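Local coordinates for protein UDP-N-acetylglucosamine pyrophosphorylase (Entamoeba histolytica, PDB 3OC9) that probably catalyses the formation of UDP-N-acetylglucosamine and diphosphate from UTP and N-acetylglucosamine 1-phosphate, at residues L160-A163 with L164-G168; L226-E229 with Q230-I233; C258-I261 with S262-Y266. All blocks are in the same frame, centred on the assembly; numbering follows the deposited sequence. Where two conformers were deposited one is given.

Contact 1: L160-A163 with L164-G168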
# COMPACT_ATOMS: atom_id res chain seq x y z
N LEU A 160 -7.15 -9.20 -7.64
CA LEU A 160 -5.94 -8.71 -8.33
C LEU A 160 -5.32 -9.72 -9.30
O LEU A 160 -5.04 -9.37 -10.46
CB LEU A 160 -4.87 -8.24 -7.30
CG LEU A 160 -3.49 -7.81 -7.85
CD1 LEU A 160 -3.57 -6.53 -8.72
CD2 LEU A 160 -2.51 -7.55 -6.69
N PHE A 161 -5.10 -10.96 -8.84
CA PHE A 161 -4.26 -11.88 -9.63
C PHE A 161 -4.91 -12.31 -10.97
O PHE A 161 -4.24 -12.24 -12.02
CB PHE A 161 -3.76 -13.06 -8.77
CG PHE A 161 -3.07 -12.62 -7.48
CD1 PHE A 161 -1.80 -11.99 -7.51
CD2 PHE A 161 -3.68 -12.82 -6.25
CE1 PHE A 161 -1.17 -11.57 -6.34
CE2 PHE A 161 -3.05 -12.40 -5.05
CZ PHE A 161 -1.79 -11.76 -5.10
N LYS A 162 -6.20 -12.68 -10.95
CA LYS A 162 -6.93 -13.00 -12.19
C LYS A 162 -7.06 -11.77 -13.11
O LYS A 162 -6.92 -11.88 -14.35
CB LYS A 162 -8.31 -13.60 -11.85
CG LYS A 162 -9.15 -14.04 -13.08
CD LYS A 162 -8.47 -15.14 -13.86
CE LYS A 162 -9.42 -15.74 -14.89
NZ LYS A 162 -8.71 -16.44 -16.00
N ALA A 163 -7.30 -10.60 -12.52
CA ALA A 163 -7.40 -9.34 -13.29
C ALA A 163 -6.12 -8.96 -14.05
O ALA A 163 -6.20 -8.46 -15.19
CB ALA A 163 -7.86 -8.17 -12.39
N LEU A 164 -4.95 -9.20 -13.45
CA LEU A 164 -3.67 -8.98 -14.15
C LEU A 164 -3.55 -9.88 -15.41
O LEU A 164 -3.11 -9.41 -16.48
CB LEU A 164 -2.45 -9.19 -13.22
CG LEU A 164 -2.24 -8.21 -12.05
CD1 LEU A 164 -1.11 -8.74 -11.16
CD2 LEU A 164 -1.89 -6.76 -12.50
N LYS A 165 -3.92 -11.15 -15.29
CA LYS A 165 -3.88 -12.08 -16.45
C LYS A 165 -4.88 -11.67 -17.55
O LYS A 165 -4.50 -11.54 -18.74
CB LYS A 165 -4.11 -13.54 -16.01
CG LYS A 165 -4.01 -14.53 -17.19
CD LYS A 165 -4.29 -15.98 -16.77
CE LYS A 165 -4.49 -16.86 -18.02
NZ LYS A 165 -5.19 -18.14 -17.69
N ASP A 166 -6.14 -11.45 -17.16
CA ASP A 166 -7.25 -11.18 -18.09
C ASP A 166 -7.10 -9.88 -18.90
O ASP A 166 -7.56 -9.80 -20.04
CB ASP A 166 -8.59 -11.16 -17.33
CG ASP A 166 -9.05 -12.55 -16.88
OD1 ASP A 166 -8.46 -13.57 -17.28
OD2 ASP A 166 -10.03 -12.60 -16.09
N ASN A 167 -6.43 -8.88 -18.31
CA ASN A 167 -6.19 -7.57 -18.96
C ASN A 167 -4.86 -7.47 -19.76
O ASN A 167 -4.48 -6.38 -20.23
CB ASN A 167 -6.30 -6.44 -17.92
CG ASN A 167 -7.74 -6.15 -17.51
OD1 ASN A 167 -8.48 -5.47 -18.23
ND2 ASN A 167 -8.15 -6.68 -16.34
N GLY A 168 -4.16 -8.61 -19.87
CA GLY A 168 -2.90 -8.70 -20.63
C GLY A 168 -1.65 -8.13 -19.98
O GLY A 168 -0.61 -7.94 -20.64
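The C-terminal turn of the short helix 160-166 is closed by Asn167, which grips the carbonyl of Ala163 twice. Its backbone N reaches Ala163 O at 3.2 Å, the ordinary i to i+4 helical bond bent somewhat off line, while its side-chain ND2 comes to the same Ala163 O at 2.9 Å. The two donors arrive from opposite faces of the carbonyl plane. Ala163 O lies almost in the amide plane of Asn167, and the side-chain bond is fairly straight, with 165° at the hydrogen. Because CG of Asn167 stands anti to its own carbonyl carbon (chi1 -74°), the amide folds back over the helix end, where ND2 also donates to Pro129 O and so ties the turn to strand 125-134.

Asn167 is where helical backbone angles stop, and Gly168 then takes a positive phi (76°) as the C-prime residue of a Schellman motif: Gly168 N bonds to Lys165 O at 3.2 Å, and Ile169 N to Leu164 O. The same glycine is the N-cap of helix 169-176, so the end of one helix leads directly into the next.

One residue earlier, Asp166 N donates to Lys162 O at 2.9 Å. On the exposed side Lys162 was modelled in two conformers. In one of them the chain, bent at chi2, brings CE up to the two carboxylate oxygens of Asp166, and NZ makes a salt bridge to Asp166 OD1 at 3.2 Å, on the syn lone pair; the bridge may therefore be partial. Lys165 NZ has its own salt-bridge partner in Glu276. Toward the buried side, Leu160 CD1 rests on Leu164 CG at 4.0 Å, the two branched ends lying aslant beside Phe128 of strand 125-134.

Contact 2: L226-E229 with Q230-I233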
# COMPACT_ATOMS: atom_id res chain seq x y z
N LEU A 226 1.49 -13.25 11.10
CA LEU A 226 1.96 -14.43 10.31
C LEU A 226 2.13 -15.69 11.18
O LEU A 226 2.59 -15.61 12.34
CB LEU A 226 3.30 -14.15 9.61
CG LEU A 226 3.37 -12.89 8.72
CD1 LEU A 226 4.74 -12.79 8.08
CD2 LEU A 226 2.28 -12.89 7.61
N VAL A 227 1.79 -16.84 10.58
CA VAL A 227 1.99 -18.15 11.21
C VAL A 227 2.59 -19.11 10.16
O VAL A 227 2.54 -18.82 8.97
CB VAL A 227 0.64 -18.76 11.77
CG1 VAL A 227 -0.04 -17.82 12.81
CG2 VAL A 227 -0.32 -19.12 10.64
N LYS A 228 3.15 -20.24 10.61
CA LYS A 228 3.66 -21.28 9.70
C LYS A 228 2.87 -22.58 9.92
O LYS A 228 2.66 -22.99 11.07
CB LYS A 228 5.17 -21.51 9.95
CG LYS A 228 5.86 -22.37 8.88
CD LYS A 228 7.33 -22.65 9.23
CE LYS A 228 8.25 -21.52 8.81
NZ LYS A 228 9.69 -21.91 8.99
N GLU A 229 2.43 -23.21 8.82
CA GLU A 229 1.70 -24.49 8.86
C GLU A 229 2.25 -25.43 7.77
O GLU A 229 2.19 -25.10 6.58
CB GLU A 229 0.20 -24.25 8.64
CG GLU A 229 -0.69 -25.50 8.79
CD GLU A 229 -2.20 -25.19 8.83
OE1 GLU A 229 -2.61 -24.02 8.63
OE2 GLU A 229 -2.99 -26.12 9.09
N GLN A 230 2.79 -26.59 8.18
CA GLN A 230 3.43 -27.53 7.23
C GLN A 230 4.42 -26.82 6.27
O GLN A 230 4.39 -27.01 5.03
CB GLN A 230 2.38 -28.37 6.48
CG GLN A 230 1.60 -29.33 7.40
CD GLN A 230 0.95 -30.49 6.65
OE1 GLN A 230 -0.13 -30.34 6.06
NE2 GLN A 230 1.58 -31.67 6.71
N GLU A 231 5.28 -25.99 6.87
CA GLU A 231 6.32 -25.20 6.20
C GLU A 231 5.83 -24.09 5.26
O GLU A 231 6.63 -23.49 4.56
CB GLU A 231 7.38 -26.09 5.51
CG GLU A 231 8.16 -27.01 6.46
CD GLU A 231 8.90 -26.26 7.57
OE1 GLU A 231 9.60 -25.26 7.29
OE2 GLU A 231 8.77 -26.68 8.74
N ARG A 232 4.52 -23.80 5.25
CA ARG A 232 3.97 -22.69 4.42
C ARG A 232 3.54 -21.49 5.28
O ARG A 232 3.09 -21.69 6.40
CB ARG A 232 2.79 -23.19 3.59
CG ARG A 232 3.12 -24.39 2.67
CD ARG A 232 4.21 -24.00 1.68
NE ARG A 232 4.65 -25.14 0.86
CZ ARG A 232 4.25 -25.38 -0.38
NH1 ARG A 232 3.37 -24.59 -0.99
NH2 ARG A 232 4.72 -26.45 -1.03
N ILE A 233 3.64 -20.27 4.74
CA ILE A 233 3.24 -19.04 5.47
C ILE A 233 1.77 -18.64 5.22
O ILE A 233 1.32 -18.69 4.08
CB ILE A 233 4.17 -17.83 5.09
CG1 ILE A 233 5.64 -18.14 5.41
CG2 ILE A 233 3.70 -16.51 5.76
CD1 ILE A 233 5.95 -18.34 6.92
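Glu229 and Arg232 face each other as an antiparallel hydrogen-bonded pair, the last before the chain reverses. Glu229 N donates to Arg232 O at 2.9 Å, nearly straight and in the carbonyl plane. The return bond, Arg232 N to Glu229 O at 3.0 Å, instead approaches from well above the plane of its carbonyl. Gln230 and Glu231, both at positive phi (48° and 67°), fill the corners of the type I' turn that makes this a tight two-residue beta hairpin.

Next along the ladder, Lys228 and Ile233 form the non-hydrogen-bonded pair, where Lys228 CA lies 3.4 Å from Arg232 O and Ile233 CA 3.6 Å from Val227 O as CA-H...O contacts. Lys228 carries its methylenes alongside the turn and bends at chi3 (-83°), which brings NZ to 3.8 Å from Glu231 OE1, a long salt bridge between strand and turn on the face that bears Lys228 and Ile233. Further from the turn, Leu226 CD2 meets Ile233 CG2 at 4.3 Å.

On the face that bears Glu229 and Arg232, Glu229 OE1 pairs with Lys234, and Arg232 NH1 donates to Pro317 O. Strands 225-229 and 232-236 make up this hairpin, which is tied by backbone hydrogen bonds to the N-terminal segment, Lys228 with Gln8, and to strand 258-261, Leu226 with Cys258.

Contact 3: C258-I261 with S262-Y266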
# COMPACT_ATOMS: atom_id res chain seq x y z
N CYS A 258 4.81 -10.95 14.09
CA CYS A 258 4.93 -10.42 12.71
C CYS A 258 3.62 -9.78 12.21
O CYS A 258 2.76 -10.47 11.62
CB CYS A 258 5.41 -11.55 11.75
SG CYS A 258 7.15 -12.12 12.02
N GLY A 259 3.45 -8.48 12.46
CA GLY A 259 2.24 -7.75 12.02
C GLY A 259 2.21 -7.44 10.52
O GLY A 259 3.04 -6.67 10.03
N HIS A 260 1.23 -8.00 9.79
CA HIS A 260 1.14 -7.82 8.31
C HIS A 260 0.57 -6.44 7.95
O HIS A 260 -0.55 -6.12 8.34
CB HIS A 260 0.25 -8.94 7.68
CG HIS A 260 -0.07 -8.72 6.23
ND1 HIS A 260 -1.36 -8.52 5.78
CD2 HIS A 260 0.72 -8.69 5.13
CE1 HIS A 260 -1.34 -8.35 4.46
NE2 HIS A 260 -0.09 -8.46 4.04
N ILE A 261 1.33 -5.62 7.23
CA ILE A 261 0.88 -4.22 6.97
C ILE A 261 0.62 -3.88 5.48
O ILE A 261 0.48 -2.70 5.12
CB ILE A 261 1.78 -3.12 7.64
CG1 ILE A 261 3.24 -3.44 7.46
CG2 ILE A 261 1.38 -2.87 9.14
CD1 ILE A 261 3.74 -3.15 6.07
N SER A 262 0.53 -4.91 4.63
CA SER A 262 0.12 -4.76 3.21
C SER A 262 1.08 -3.91 2.33
O SER A 262 0.63 -3.05 1.56
CB SER A 262 -1.33 -4.23 3.04
OG SER A 262 -2.31 -5.10 3.58
N ILE A 263 2.38 -4.17 2.46
CA ILE A 263 3.39 -3.69 1.47
C ILE A 263 4.19 -4.96 1.07
O ILE A 263 5.07 -5.40 1.84
CB ILE A 263 4.33 -2.56 2.02
CG1 ILE A 263 3.52 -1.38 2.61
CG2 ILE A 263 5.30 -2.04 0.89
CD1 ILE A 263 4.36 -0.40 3.50
N ASN A 264 3.88 -5.54 -0.10
CA ASN A 264 4.39 -6.90 -0.50
C ASN A 264 5.03 -6.89 -1.89
O ASN A 264 4.45 -6.31 -2.82
CB ASN A 264 3.23 -7.95 -0.44
CG ASN A 264 2.64 -8.09 0.99
OD1 ASN A 264 3.34 -8.46 1.92
ND2 ASN A 264 1.34 -7.77 1.14
N GLY A 265 6.21 -7.50 -2.01
CA GLY A 265 6.89 -7.66 -3.31
C GLY A 265 6.72 -9.07 -3.90
O GLY A 265 6.78 -10.06 -3.17
N TYR A 266 6.49 -9.14 -5.22
CA TYR A 266 6.23 -10.41 -5.93
C TYR A 266 7.10 -10.56 -7.19
O TYR A 266 7.23 -9.60 -7.97
CB TYR A 266 4.76 -10.49 -6.38
CG TYR A 266 3.68 -10.36 -5.32
CD1 TYR A 266 3.33 -11.46 -4.52
CD2 TYR A 266 2.95 -9.17 -5.18
CE1 TYR A 266 2.30 -11.36 -3.57
CE2 TYR A 266 1.90 -9.06 -4.23
CZ TYR A 266 1.59 -10.15 -3.42
OH TYR A 266 0.57 -10.03 -2.49
O HOH W 1 -2.68 -5.01 6.45
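Ser262 OG and His260 O share one water, 2.9 Å from the hydroxyl and 3.1 Å from the carbonyl oxygen, to which it donates; this bridge spans the corner where the chain turns at Ser262. The backbone there has positive phi, and the turn carries Ser262 N over one face of the His260 imidazole, 3.6 Å above its plane and offset toward the rim.

At the edge of the same ring, Asn264 ND2 gives His260 NE2 a hydrogen bond of 3.3 Å. It is long but straight, at 169°, and ring and amide are only 9° from coplanar. Asn264 thus holds the imidazole at its edge and restrains its rotation. The CG of His260 lies anti to the backbone N (chi1 171°), which swings the ring forward past Ser262 to meet the amide. Away from the imidazole, Ile261 CD1 packs against Ile263 CD1 at 3.8 Å.

The corner links two strands of the mixed sheet at the core of this GT-A-type fold: 258-261 and 263-267 both run antiparallel to strand 209-215, and 263-267 also pairs antiparallel with strand 180-184.

The three contacts follow one another along the chain, and contact 3 is the one that touches both others. Its strand 258-261 meets the hairpin of contact 2 through a probable hydrogen bond from Leu226 N to Cys258 O (3.1 Å), with the two centres about 15 Å apart. At its other end, Tyr266 OH packs on Phe161 CZ of contact 1 at 3.9 Å, although those centres are about 21 Å apart. Phe312 touches both, meeting Phe161 of contact 1 and Ser262, Asn264 and Tyr266 of contact 3. Contacts 1 and 2 do not meet: their nearest atoms are about 12 Å apart.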